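Local coordinates for protein putative sortase (Streptococcus pneumoniae, PDB 2W1K) that probably acts as a class C sortase, a cysteine transpeptidase that joins pilin subunits covalently during assembly of the pneumococcal pilus, at residues A[87-97]-A[108-116]. Sequence-based numbering, arbitrary orientation.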
# COMPACT_ATOMS: atom_id res chain seq x y z
N LEU A 87 -6.59 5.40 -8.54
CA LEU A 87 -7.48 5.37 -7.39
C LEU A 87 -8.91 4.98 -7.74
O LEU A 87 -9.68 4.61 -6.84
CB LEU A 87 -7.50 6.70 -6.66
CG LEU A 87 -6.21 7.00 -5.84
CD1 LEU A 87 -6.29 8.44 -5.27
CD2 LEU A 87 -5.99 5.93 -4.75
N GLY A 88 -9.25 5.07 -9.04
CA GLY A 88 -10.55 4.60 -9.50
C GLY A 88 -10.52 3.09 -9.65
O GLY A 88 -11.57 2.43 -9.72
N MET A 89 -9.31 2.50 -9.72
CA MET A 89 -9.22 1.04 -9.93
C MET A 89 -8.77 0.17 -8.76
O MET A 89 -8.82 -1.09 -8.87
CB MET A 89 -8.43 0.69 -11.24
CG MET A 89 -7.13 1.34 -11.36
SD MET A 89 -6.63 1.48 -13.15
CE MET A 89 -6.97 -0.19 -13.65
N GLY A 90 -8.38 0.77 -7.64
CA GLY A 90 -7.80 0.01 -6.55
C GLY A 90 -7.10 0.97 -5.61
O GLY A 90 -7.54 2.16 -5.46
N LEU A 91 -6.06 0.47 -4.91
CA LEU A 91 -5.32 1.31 -3.93
C LEU A 91 -4.08 1.77 -4.65
O LEU A 91 -3.74 1.19 -5.67
CB LEU A 91 -4.93 0.48 -2.70
CG LEU A 91 -6.12 -0.24 -2.10
CD1 LEU A 91 -5.68 -1.13 -0.96
CD2 LEU A 91 -7.26 0.86 -1.64
N ALA A 92 -3.40 2.79 -4.16
CA ALA A 92 -2.24 3.33 -4.97
C ALA A 92 -1.14 3.77 -4.06
O ALA A 92 -1.39 4.56 -3.13
CB ALA A 92 -2.65 4.48 -5.84
N HIS A 93 0.10 3.30 -4.32
CA HIS A 93 1.22 3.74 -3.54
C HIS A 93 1.45 5.23 -3.83
O HIS A 93 1.27 5.69 -4.98
CB HIS A 93 2.45 2.90 -3.89
CG HIS A 93 3.71 3.48 -3.36
ND1 HIS A 93 4.47 4.38 -4.10
CD2 HIS A 93 4.35 3.33 -2.16
CE1 HIS A 93 5.49 4.78 -3.37
NE2 HIS A 93 5.44 4.17 -2.19
N VAL A 94 1.78 6.00 -2.79
CA VAL A 94 2.07 7.45 -2.86
C VAL A 94 3.53 7.75 -3.21
O VAL A 94 4.46 7.49 -2.45
CB VAL A 94 1.63 8.14 -1.54
CG1 VAL A 94 1.95 9.68 -1.55
CG2 VAL A 94 0.02 7.95 -1.44
N ASP A 95 3.74 8.23 -4.43
CA ASP A 95 5.07 8.59 -4.90
C ASP A 95 5.76 9.52 -3.90
O ASP A 95 5.15 10.51 -3.41
CB ASP A 95 4.95 9.26 -6.25
CG ASP A 95 6.36 9.58 -6.88
OD1 ASP A 95 7.20 8.68 -7.08
OD2 ASP A 95 6.65 10.75 -7.15
N GLY A 96 7.04 9.23 -3.64
CA GLY A 96 7.87 10.07 -2.85
C GLY A 96 7.91 9.40 -1.45
O GLY A 96 8.59 9.87 -0.53
N THR A 97 7.14 8.35 -1.26
CA THR A 97 7.33 7.48 -0.04
C THR A 97 7.91 6.13 -0.53
O THR A 97 7.66 5.69 -1.67
CB THR A 97 6.06 7.25 0.77
OG1 THR A 97 5.17 6.37 0.05
CG2 THR A 97 5.39 8.67 1.06
N SER A 108 5.98 3.39 4.19
CA SER A 108 5.50 3.30 2.80
C SER A 108 4.01 3.71 2.89
O SER A 108 3.31 3.25 3.83
CB SER A 108 5.58 1.85 2.29
OG SER A 108 4.95 1.74 1.00
N VAL A 109 3.54 4.59 1.99
CA VAL A 109 2.14 5.20 2.14
C VAL A 109 1.32 4.73 0.96
O VAL A 109 1.76 4.88 -0.18
CB VAL A 109 2.12 6.76 2.25
CG1 VAL A 109 0.70 7.22 2.54
CG2 VAL A 109 2.96 7.23 3.51
N ILE A 110 0.18 4.12 1.24
CA ILE A 110 -0.74 3.57 0.19
C ILE A 110 -2.06 4.41 0.38
O ILE A 110 -2.61 4.50 1.51
CB ILE A 110 -1.09 2.08 0.42
CG1 ILE A 110 0.13 1.05 0.43
CG2 ILE A 110 -2.17 1.54 -0.57
CD1 ILE A 110 1.07 1.22 -0.59
N ALA A 111 -2.59 4.95 -0.72
CA ALA A 111 -3.81 5.71 -0.60
C ALA A 111 -5.05 4.93 -1.08
O ALA A 111 -4.96 3.97 -1.87
CB ALA A 111 -3.67 7.07 -1.35
N GLY A 112 -6.23 5.28 -0.56
CA GLY A 112 -7.43 4.78 -1.20
C GLY A 112 -8.62 5.64 -0.92
O GLY A 112 -8.68 6.31 0.16
N HIS A 113 -9.60 5.59 -1.85
CA HIS A 113 -10.86 6.37 -1.67
C HIS A 113 -11.75 6.01 -0.52
O HIS A 113 -11.79 4.84 -0.06
CB HIS A 113 -11.67 6.33 -2.93
CG HIS A 113 -11.14 7.24 -3.98
ND1 HIS A 113 -10.80 8.55 -3.69
CD2 HIS A 113 -11.03 7.08 -5.32
CE1 HIS A 113 -10.47 9.16 -4.83
NE2 HIS A 113 -10.63 8.29 -5.83
N ARG A 114 -12.46 7.03 -0.04
CA ARG A 114 -13.34 6.89 1.14
C ARG A 114 -14.78 6.53 0.73
O ARG A 114 -15.47 5.73 1.40
CB ARG A 114 -13.40 8.19 1.92
CG ARG A 114 -14.02 7.99 3.29
CD ARG A 114 -13.07 7.11 4.08
NE ARG A 114 -13.51 6.80 5.44
CZ ARG A 114 -13.35 7.56 6.55
NH1 ARG A 114 -12.83 8.82 6.54
NH2 ARG A 114 -13.81 7.04 7.69
N ALA A 115 -15.21 7.12 -0.37
CA ALA A 115 -16.59 7.00 -0.85
C ALA A 115 -16.67 7.14 -2.40
O ALA A 115 -17.48 7.88 -2.91
CB ALA A 115 -17.42 8.07 -0.20
N GLU A 116 -15.73 6.54 -3.09
CA GLU A 116 -15.76 6.28 -4.52
C GLU A 116 -17.08 5.62 -4.98
O GLU A 116 -17.50 4.66 -4.38
CB GLU A 116 -14.54 5.33 -4.84
CG GLU A 116 -14.59 4.63 -6.17
CD GLU A 116 -14.29 5.63 -7.27
OE1 GLU A 116 -13.99 6.83 -6.94
OE2 GLU A 116 -14.36 5.22 -8.45
O HOH W 1 -9.08 4.27 -4.10
O HOH W 2 -14.02 3.21 -10.02
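Strands 91-93 and 108-111 run antiparallel, with Ala92 and Ala111 as a hydrogen-bonded pair (Ala111 N to Ala92 O 2.7 Å, nearly straight at 178°; Ala92 N to Ala111 O 3.0 Å) and a further bond from Val94 N to Val109 O (2.8 Å). Beyond them the type II turn from Val94 to Thr97 adds a side chain. Thr97 OG1 accepts from Val109 N at 3.1 Å and donates to Val94 O in the carbonyl plane, and that oxygen also receives Thr97 N. A chi1 of 72° sets the hydroxyl where it can reach both partners, while the Thr97 side chain crosses that of Val109 at about a right angle, the two CG2 methyls touching at 3.7 Å. On the same face as Ala92 and Ala111, Val94 CG2 packs against Ala111 CB. The other face carries His93, whose ring edge meets Ile110 CD1 and Ser108 OG; His93 ND1 is hydrogen-bonded to Tyr54 OH and Ser108 OG to Pro98 O. Leu91 CB rests on Ile110 CG2 (3.6 Å). Past the strands, Leu87 CD1 lies over one face of the His113 ring, and a water joins Leu87 O and Gly90 O to His113 N (2.7 Å). A second water links Gly88 O to Glu116 OE2. Backbone bonds and the Thr97 hydroxyl, which satisfies Val109 N, thus join neighbouring strands of the sortase beta fold, while water bridges the helix end to the loop beyond.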